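Local coordinates for protein extracellular subtilisin-like serine proteinase (Vibrio sp. PA-44, PDB 1S2N) that probably cleaves proteins as a subtilisin-like serine endopeptidase of the S8 family, this chain being its calcium-binding catalytic domain, at residues R20-N25 and L269-D274; Y34-G39 and A125-G130; G177-S182 and F198-Q203. All blocks are in the same frame, centred on the assembly; numbering follows the deposited sequence.

Contact 1 of 3, residues R20-N25 and L269-D274; sequences RNYNAN and LYSLAD. With CA (calcium ion), chain E.
Ser271 and Leu272 meet the 20-25 loop through van der Waals touches and two waters, with no direct hydrogen bond between the two segments. Ser271 OG lies at the edge of the Tyr22 ring, near its plane, 4.0 Å from CE1. One water ties these residues together: it is 2.7 Å from Ser271 OG, donates to Asn23 O at 2.6 Å and makes a weak bond to Tyr22 OH. The main partner of that phenol is Val85 O. The two methyls of Leu272 divide the work, CD1 resting 4.0 Å from Asn23 O and CD2 lying 4.0 Å from Asn25 OD1, the side chains of Leu272 and Asn25 crossing at about a right angle. A second water donates to Asn25 OD1 and accepts from Ala273 N. With chi1 at 174° the Tyr22 ring lies beside its own carbonyl carbon, which brings CE1 to the serine; the side chain touches Leu8 and Leu232. Within 269-274, Tyr270 OH donates a hydrogen bond to Asp274 OD2 (2.7 Å). One residue before Tyr22, Asn21 O binds calcium at 2.4 Å, and Asp9, Asp12, Gln13 and Asp19 supply further ligands. The contact thus sets a C-terminal loop of the subtilase domain, largely through water, against the loop that completes an N-terminal calcium site.

Contact 2 of 3, residues Y34-G39 and A125-G130; sequences YVIDTG and ANMSLG. With PMS (phenylmethanesulfonic acid), chain F.
Ile36 points at the neighbouring strand and lies obliquely across Met127, its CD1 3.7 Å from Met127 CG and 4.0 Å from Ala125 CB. CG1 is anti to the carbonyl carbon of Ile36 (chi1 -54°), and from there CD1 reaches both side chains. Met127 CG also stands anti to its own carbonyl carbon, while a bend at chi3 turns the end of the thioether chain. Phe151 of strand 150-154 touches Ile36, Ala125 and Met127, and Val108 and Val112 of helix 105-118 pack on Met127. Further along, Leu129 CD2 sits 3.4 Å from Ile36 O. Val35 and Asn126 face the other side of the sheet, toward Val74 of helix 70-79. Beneath the side chains, strands 32-37 and 123-127 run parallel at 19° as neighbours in the seven-stranded sheet of the subtilisin fold, joined by Asn126 N to Tyr34 O (2.9 Å) and Ile36 N to Asn126 O (3.0 Å). Past these bonds the strands diverge, and a water lies between them, 2.6 Å from Asp37 OD2 and also bonded to Ile36 O and Ser128 N. Asp37, the predicted charge-relay aspartate, has OD2 3.4 Å from Ser128 CB; its OD1 accepts from Thr38 N through the anti lone pair. Ser128 OG bonds to Ser220 O, and the phenyl ring of bound phenylmethanesulfonic acid lies beside Leu129 and Gly130, with C4 3.3 Å from Gly130 N.

Contact 3 of 3, residues G177-S182 and F198-Q203; sequences GSTTSS and FAPGSQ
Phe198 leans over the neighbouring strand from its first carbon: CB lies 3.6 Å from Thr179 CG2, CG is close to the same methyl, and CD2 reaches both that methyl and the backbone carbon of Gly177. At the rim, Ser178 O lies 3.8 Å from Phe198 CD2 and a little farther from CE2. The ring and the Thr179 side chain pass each other at a slant; chi1 of -73° sets CG anti to the Phe198 carbonyl carbon and brings CD2 beside the Thr179 methyl. Gly177 has no side chain, and the ring comes close to its backbone at an oblique angle. Hydrogen bonds of a parallel pair join the two strands, Ala199 N to Gly177 O and Thr179 N to Ala199 O, both 3.1 Å; in the second the donor stands 41° out of the carbonyl plane. As the strands end, Thr179 O takes two donors, each at 3.2 Å: Gly201 N, in the carbonyl plane and nearly straight at 168°, and Ser202 N, tilted from it. Ser178 OG passes 3.2 Å from Gly201 CA. Ser186 OG bonds to both Ser178 OG and Ser202 OG. Farther out, one water links Ser181 N with Ser202 O and Gln203 OE1. Strand 197-200 is an outermost strand of the parallel sheet, next to 174-179; Ala199 and Pro200 lean on helix 219-236, Pro200 also meets helix 6-11, and Thr264 packs against Phe198.

How the contacts relate
Contacts 2 and 3 are buried pairings of parallel strands in the same sheet, contact 2 near its middle and contact 3 at an edge, with centres 18 Å apart and no touch between them. Contact 1 is more peripheral and partly exposed, and joins loops. Chemistry follows place: direct backbone bonds hold both strand pairs, whereas contact 1 has no direct hydrogen bond, is bridged by waters and lies beside a calcium site. Contact 2 alone includes a predicted charge-relay residue. Helix 219-236 packs against side chains of all three. Contacts 1 and 3 touch, Leu269 N probably bonding to Phe198 O at 2.9 Å, and the chain loop closed by contact 1 encloses both others.

Contact 1 of 3, residues R20-N25 and L269-D274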
loop_
_atom_site.group_PDB
_atom_site.type_symbol
_atom_site.label_atom_id
_atom_site.label_comp_id
_atom_site.label_asym_id
_atom_site.label_seq_id
_atom_site.Cartn_x
_atom_site.Cartn_y
_atom_site.Cartn_z
ATOM N N ARG A 20 -6.528 -18.687 9.530
ATOM C CA ARG A 20 -7.742 -17.875 9.676
ATOM C C ARG A 20 -7.656 -16.792 10.771
ATOM O O ARG A 20 -8.681 -16.318 11.260
ATOM C CB ARG A 20 -8.959 -18.785 9.915
ATOM C CG ARG A 20 -9.206 -19.821 8.814
ATOM C CD ARG A 20 -9.829 -19.230 7.548
ATOM N N ASN A 21 -6.436 -16.398 11.132
ATOM C CA ASN A 21 -6.194 -15.370 12.143
ATOM C C ASN A 21 -5.319 -14.235 11.611
ATOM O O ASN A 21 -4.320 -14.470 10.921
ATOM C CB ASN A 21 -5.511 -15.959 13.379
ATOM C CG ASN A 21 -6.401 -16.928 14.151
ATOM O OD1 ASN A 21 -7.505 -16.582 14.573
ATOM N ND2 ASN A 21 -5.910 -18.143 14.349
ATOM N N TYR A 22 -5.698 -13.004 11.935
ATOM C CA TYR A 22 -4.807 -11.870 11.770
ATOM C C TYR A 22 -4.464 -11.316 13.155
ATOM O O TYR A 22 -5.305 -10.696 13.815
ATOM C CB TYR A 22 -5.422 -10.784 10.880
ATOM C CG TYR A 22 -4.561 -9.543 10.834
ATOM C CD1 TYR A 22 -3.218 -9.624 10.466
ATOM C CD2 TYR A 22 -5.069 -8.298 11.198
ATOM C CE1 TYR A 22 -2.412 -8.504 10.447
ATOM C CE2 TYR A 22 -4.261 -7.166 11.180
ATOM C CZ TYR A 22 -2.934 -7.280 10.803
ATOM O OH TYR A 22 -2.118 -6.173 10.765
ATOM N N ASN A 23 -3.222 -11.554 13.579
ATOM C CA ASN A 23 -2.711 -11.097 14.867
ATOM C C ASN A 23 -2.005 -9.755 14.709
ATOM O O ASN A 23 -1.304 -9.522 13.725
ATOM C CB ASN A 23 -1.736 -12.122 15.456
ATOM C CG ASN A 23 -2.417 -13.426 15.879
ATOM O OD1 ASN A 23 -2.206 -14.471 15.271
ATOM N ND2 ASN A 23 -3.225 -13.363 16.931
ATOM N N ALA A 24 -2.188 -8.875 15.681
ATOM C CA ALA A 24 -1.579 -7.557 15.649
ATOM C C ALA A 24 -1.217 -7.077 17.054
ATOM O O ALA A 24 -1.989 -7.242 18.008
ATOM C CB ALA A 24 -2.514 -6.575 14.983
ATOM N N ASN A 25 -0.024 -6.508 17.169
ATOM C CA ASN A 25 0.422 -5.871 18.394
ATOM C C ASN A 25 0.244 -4.370 18.326
ATOM O O ASN A 25 0.367 -3.680 19.333
ATOM C CB ASN A 25 1.883 -6.203 18.652
ATOM C CG ASN A 25 2.109 -7.671 18.880
ATOM O OD1 ASN A 25 2.839 -8.314 18.137
ATOM N ND2 ASN A 25 1.486 -8.213 19.916
ATOM N N LEU A 269 5.737 -9.710 2.652
ATOM C CA LEU A 269 5.311 -8.808 3.726
ATOM C C LEU A 269 5.072 -9.583 5.021
ATOM O O LEU A 269 4.382 -10.602 5.012
ATOM C CB LEU A 269 4.019 -8.104 3.323
ATOM C CG LEU A 269 3.742 -6.656 3.721
ATOM C CD1 LEU A 269 2.281 -6.538 4.124
ATOM C CD2 LEU A 269 4.647 -6.107 4.812
ATOM N N TYR A 270 5.677 -9.110 6.107
ATOM C CA TYR A 270 5.462 -9.653 7.445
ATOM C C TYR A 270 5.201 -8.483 8.384
ATOM O O TYR A 270 5.943 -7.504 8.385
ATOM C CB TYR A 270 6.682 -10.458 7.911
ATOM C CG TYR A 270 6.494 -11.198 9.223
ATOM C CD1 TYR A 270 5.620 -12.276 9.318
ATOM C CD2 TYR A 270 7.202 -10.827 10.361
ATOM C CE1 TYR A 270 5.447 -12.962 10.515
ATOM C CE2 TYR A 270 7.039 -11.503 11.565
ATOM C CZ TYR A 270 6.160 -12.567 11.638
ATOM O OH TYR A 270 5.998 -13.234 12.832
ATOM N N SER A 271 4.161 -8.603 9.200
ATOM C CA SER A 271 3.586 -7.463 9.902
ATOM C C SER A 271 4.021 -7.337 11.365
ATOM O O SER A 271 3.743 -6.328 12.001
ATOM C CB SER A 271 2.058 -7.546 9.825
ATOM O OG SER A 271 1.559 -8.537 10.710
ATOM N N LEU A 272 4.703 -8.352 11.891
ATOM C CA LEU A 272 5.049 -8.406 13.309
ATOM C C LEU A 272 6.535 -8.151 13.493
ATOM O O LEU A 272 7.304 -8.242 12.539
ATOM C CB LEU A 272 4.659 -9.763 13.899
ATOM C CG LEU A 272 3.155 -9.956 14.126
ATOM C CD1 LEU A 272 2.475 -10.388 12.872
ATOM C CD2 LEU A 272 2.887 -10.977 15.210
ATOM N N ALA A 273 6.918 -7.810 14.721
ATOM C CA ALA A 273 8.311 -7.577 15.068
ATOM C C ALA A 273 8.950 -8.919 15.407
ATOM O O ALA A 273 8.883 -9.413 16.542
ATOM C CB ALA A 273 8.423 -6.589 16.216
ATOM N N ASP A 274 9.444 -9.546 14.344
ATOM C CA ASP A 274 10.370 -10.668 14.400
ATOM C C ASP A 274 11.345 -10.425 13.260
ATOM O O ASP A 274 11.011 -9.719 12.313
ATOM C CB ASP A 274 9.668 -12.015 14.177
ATOM C CG ASP A 274 8.611 -12.321 15.221
ATOM O OD1 ASP A 274 8.978 -12.524 16.399
ATOM O OD2 ASP A 274 7.390 -12.395 14.954
HETATM CA CA CA E . -2.548 -15.882 10.278
HETATM O O HOH W 1 -0.033 -7.463 12.670
HETATM O O HOH W 2 4.529 -6.538 16.276
HETATM O O HOH W 3 -1.635 -16.343 12.615
#

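Contact 2 of 3, residues Y34-G39 and A125-G130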
loop_
_atom_site.group_PDB
_atom_site.type_symbol
_atom_site.label_atom_id
_atom_site.label_comp_id
_atom_site.label_asym_id
_atom_site.label_seq_id
_atom_site.Cartn_x
_atom_site.Cartn_y
_atom_site.Cartn_z
ATOM N N TYR A 34 -1.650 8.628 3.650
ATOM C CA TYR A 34 -2.138 9.418 2.524
ATOM C C TYR A 34 -2.333 8.516 1.318
ATOM O O TYR A 34 -1.373 7.974 0.776
ATOM C CB TYR A 34 -1.167 10.560 2.208
ATOM C CG TYR A 34 -1.055 11.534 3.358
ATOM C CD1 TYR A 34 -1.890 12.643 3.440
ATOM C CD2 TYR A 34 -0.146 11.319 4.390
ATOM C CE1 TYR A 34 -1.804 13.536 4.511
ATOM C CE2 TYR A 34 -0.056 12.195 5.466
ATOM C CZ TYR A 34 -0.890 13.301 5.522
ATOM O OH TYR A 34 -0.799 14.176 6.582
ATOM N N VAL A 35 -3.590 8.353 0.913
ATOM C CA VAL A 35 -3.955 7.484 -0.201
ATOM C C VAL A 35 -4.096 8.289 -1.493
ATOM O O VAL A 35 -5.087 8.982 -1.698
ATOM C CB VAL A 35 -5.261 6.747 0.107
ATOM C CG1 VAL A 35 -5.576 5.729 -0.989
ATOM C CG2 VAL A 35 -5.169 6.078 1.471
ATOM N N ILE A 36 -3.090 8.187 -2.355
ATOM C CA ILE A 36 -3.043 8.915 -3.621
ATOM C C ILE A 36 -3.639 8.034 -4.719
ATOM O O ILE A 36 -2.955 7.176 -5.269
ATOM C CB ILE A 36 -1.583 9.303 -3.948
ATOM C CG1 ILE A 36 -0.957 10.078 -2.786
ATOM C CG2 ILE A 36 -1.511 10.132 -5.228
ATOM C CD1 ILE A 36 0.549 10.050 -2.774
ATOM N N ASP A 37 -4.920 8.253 -5.017
ATOM C CA ASP A 37 -5.716 7.338 -5.843
ATOM C C ASP A 37 -6.971 8.041 -6.417
ATOM O O ASP A 37 -6.951 9.247 -6.680
ATOM C CB ASP A 37 -6.095 6.113 -4.990
ATOM C CG ASP A 37 -6.051 4.820 -5.768
ATOM O OD1 ASP A 37 -6.892 4.643 -6.667
ATOM O OD2 ASP A 37 -5.211 3.920 -5.552
ATOM N N THR A 38 -8.067 7.305 -6.594
ATOM C CA THR A 38 -9.306 7.874 -7.132
ATOM C C THR A 38 -10.130 8.612 -6.065
ATOM O O THR A 38 -11.281 8.994 -6.320
ATOM C CB THR A 38 -10.190 6.767 -7.771
ATOM O OG1 THR A 38 -10.598 5.823 -6.767
ATOM C CG2 THR A 38 -9.414 5.928 -8.783
ATOM N N GLY A 39 -9.533 8.826 -4.893
ATOM C CA GLY A 39 -10.234 9.351 -3.738
ATOM C C GLY A 39 -10.573 8.252 -2.748
ATOM O O GLY A 39 -10.195 7.100 -2.934
ATOM N N ALA A 125 2.703 7.521 2.537
ATOM C CA ALA A 125 1.939 7.647 1.297
ATOM C C ALA A 125 1.817 6.295 0.581
ATOM O O ALA A 125 2.698 5.435 0.696
ATOM C CB ALA A 125 2.601 8.666 0.377
ATOM N N ASN A 126 0.724 6.137 -0.164
ATOM C CA ASN A 126 0.407 4.911 -0.904
ATOM C C ASN A 126 -0.015 5.298 -2.315
ATOM O O ASN A 126 -0.987 6.024 -2.496
ATOM C CB ASN A 126 -0.721 4.139 -0.200
ATOM C CG ASN A 126 -1.057 2.809 -0.879
ATOM O OD1 ASN A 126 -1.699 2.772 -1.924
ATOM N ND2 ASN A 126 -0.641 1.716 -0.267
ATOM N N MET A 127 0.722 4.821 -3.309
ATOM C CA MET A 127 0.449 5.139 -4.706
ATOM C C MET A 127 0.168 3.856 -5.473
ATOM O O MET A 127 1.060 3.314 -6.129
ATOM C CB MET A 127 1.648 5.846 -5.327
ATOM C CG MET A 127 1.899 7.233 -4.790
ATOM S SD MET A 127 3.122 8.107 -5.773
ATOM C CE MET A 127 2.154 8.651 -7.149
ATOM N N SER A 128 -1.072 3.378 -5.385
ATOM C CA SER A 128 -1.521 2.206 -6.140
ATOM C C SER A 128 -1.878 2.594 -7.584
ATOM O O SER A 128 -3.018 2.430 -8.032
ATOM C CB SER A 128 -2.714 1.542 -5.443
ATOM O OG SER A 128 -2.294 0.755 -4.352
ATOM N N LEU A 129 -0.888 3.105 -8.309
ATOM C CA LEU A 129 -1.073 3.530 -9.685
ATOM C C LEU A 129 0.244 3.500 -10.430
ATOM O O LEU A 129 1.329 3.539 -9.838
ATOM C CB LEU A 129 -1.668 4.941 -9.741
ATOM C CG LEU A 129 -0.860 6.088 -9.113
ATOM C CD1 LEU A 129 0.069 6.738 -10.126
ATOM C CD2 LEU A 129 -1.790 7.138 -8.508
ATOM N N GLY A 130 0.140 3.453 -11.747
ATOM C CA GLY A 130 1.316 3.372 -12.581
ATOM C C GLY A 130 1.011 3.578 -14.045
ATOM O O GLY A 130 -0.141 3.702 -14.463
HETATM C C PMS F . -3.867 -0.342 -11.590
HETATM S S PMS F . -4.248 -1.117 -9.969
HETATM C C1 PMS F . -2.375 -0.163 -11.817
HETATM C C2 PMS F . -1.910 -0.162 -13.135
HETATM C C3 PMS F . -0.552 0.001 -13.409
HETATM C C4 PMS F . 0.349 0.170 -12.364
HETATM C C5 PMS F . -0.106 0.174 -11.050
HETATM C C6 PMS F . -1.461 0.008 -10.771
HETATM O O2S PMS F . -2.982 -2.393 -9.804
HETATM O O1S PMS F . -5.647 -1.954 -9.858
HETATM O O HOH W 4 -3.432 4.864 -3.864
#

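Contact 3 of 3, residues G177-S182 and F198-Q203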
loop_
_atom_site.group_PDB
_atom_site.type_symbol
_atom_site.label_atom_id
_atom_site.label_comp_id
_atom_site.label_asym_id
_atom_site.label_seq_id
_atom_site.Cartn_x
_atom_site.Cartn_y
_atom_site.Cartn_z
ATOM N N GLY A 177 5.142 -6.023 -5.444
ATOM C CA GLY A 177 4.542 -7.008 -6.326
ATOM C C GLY A 177 3.418 -7.731 -5.605
ATOM O O GLY A 177 3.230 -7.543 -4.411
ATOM N N SER A 178 2.687 -8.566 -6.336
ATOM C CA SER A 178 1.487 -9.219 -5.823
ATOM C C SER A 178 1.655 -10.730 -5.776
ATOM O O SER A 178 2.334 -11.308 -6.628
ATOM C CB SER A 178 0.291 -8.861 -6.707
ATOM O OG SER A 178 -0.850 -9.633 -6.393
ATOM N N THR A 179 1.030 -11.354 -4.776
ATOM C CA THR A 179 0.964 -12.812 -4.658
ATOM C C THR A 179 -0.460 -13.287 -4.405
ATOM O O THR A 179 -1.339 -12.486 -4.079
ATOM C CB THR A 179 1.846 -13.309 -3.504
ATOM O OG1 THR A 179 1.469 -12.651 -2.283
ATOM C CG2 THR A 179 3.299 -12.935 -3.725
ATOM N N THR A 180 -0.664 -14.596 -4.555
ATOM C CA THR A 180 -1.924 -15.272 -4.233
ATOM C C THR A 180 -1.763 -16.001 -2.904
ATOM O O THR A 180 -0.709 -15.919 -2.287
ATOM C CB THR A 180 -2.283 -16.297 -5.320
ATOM O OG1 THR A 180 -1.420 -17.436 -5.205
ATOM C CG2 THR A 180 -2.007 -15.756 -6.710
ATOM N N SER A 181 -2.801 -16.717 -2.474
ATOM C CA SER A 181 -2.791 -17.416 -1.183
ATOM C C SER A 181 -2.068 -18.760 -1.237
ATOM O O SER A 181 -1.899 -19.413 -0.208
ATOM C CB SER A 181 -4.225 -17.607 -0.655
ATOM O OG SER A 181 -5.022 -18.387 -1.527
ATOM N N SER A 182 -1.665 -19.178 -2.435
ATOM C CA SER A 182 -0.794 -20.341 -2.615
ATOM C C SER A 182 0.691 -19.955 -2.601
ATOM O O SER A 182 1.550 -20.796 -2.853
ATOM C CB SER A 182 -1.130 -21.037 -3.936
ATOM O OG SER A 182 -0.839 -20.205 -5.048
ATOM N N PHE A 198 7.040 -8.581 -1.999
ATOM C CA PHE A 198 5.723 -9.071 -2.385
ATOM C C PHE A 198 4.753 -8.905 -1.225
ATOM O O PHE A 198 5.154 -8.873 -0.072
ATOM C CB PHE A 198 5.793 -10.555 -2.751
ATOM C CG PHE A 198 6.460 -10.830 -4.064
ATOM C CD1 PHE A 198 7.763 -11.316 -4.110
ATOM C CD2 PHE A 198 5.784 -10.614 -5.254
ATOM C CE1 PHE A 198 8.380 -11.577 -5.323
ATOM C CE2 PHE A 198 6.396 -10.860 -6.473
ATOM C CZ PHE A 198 7.696 -11.343 -6.509
ATOM N N ALA A 199 3.469 -8.813 -1.552
ATOM C CA ALA A 199 2.396 -8.799 -0.565
ATOM C C ALA A 199 1.108 -9.299 -1.221
ATOM O O ALA A 199 1.004 -9.279 -2.450
ATOM C CB ALA A 199 2.209 -7.395 -0.011
ATOM N N PRO A 200 0.144 -9.766 -0.426
ATOM C CA PRO A 200 -1.145 -10.225 -0.964
ATOM C C PRO A 200 -1.820 -9.188 -1.845
ATOM O O PRO A 200 -2.109 -8.098 -1.370
ATOM C CB PRO A 200 -1.974 -10.467 0.296
ATOM C CG PRO A 200 -0.960 -10.840 1.323
ATOM C CD PRO A 200 0.205 -9.937 1.037
ATOM N N GLY A 201 -2.029 -9.517 -3.115
ATOM C CA GLY A 201 -2.748 -8.649 -4.036
ATOM C C GLY A 201 -3.789 -9.332 -4.915
ATOM O O GLY A 201 -4.523 -8.651 -5.627
ATOM N N SER A 202 -3.861 -10.660 -4.873
ATOM C CA SER A 202 -4.835 -11.406 -5.662
ATOM C C SER A 202 -6.056 -11.717 -4.802
ATOM O O SER A 202 -5.922 -12.221 -3.689
ATOM C CB SER A 202 -4.228 -12.705 -6.185
ATOM O OG SER A 202 -3.560 -12.493 -7.401
ATOM N N GLN A 203 -7.237 -11.415 -5.338
ATOM C CA GLN A 203 -8.519 -11.652 -4.676
ATOM C C GLN A 203 -8.611 -11.062 -3.267
ATOM O O GLN A 203 -8.818 -11.792 -2.297
ATOM C CB GLN A 203 -8.810 -13.163 -4.623
ATOM C CG GLN A 203 -9.127 -13.778 -5.973
ATOM C CD GLN A 203 -8.177 -14.889 -6.368
ATOM O OE1 GLN A 203 -8.024 -15.872 -5.637
ATOM N NE2 GLN A 203 -7.549 -14.748 -7.538
HETATM O O HOH W 5 -5.340 -15.395 -3.904
HETATM O O HOH W 6 -7.134 -16.595 -2.430
#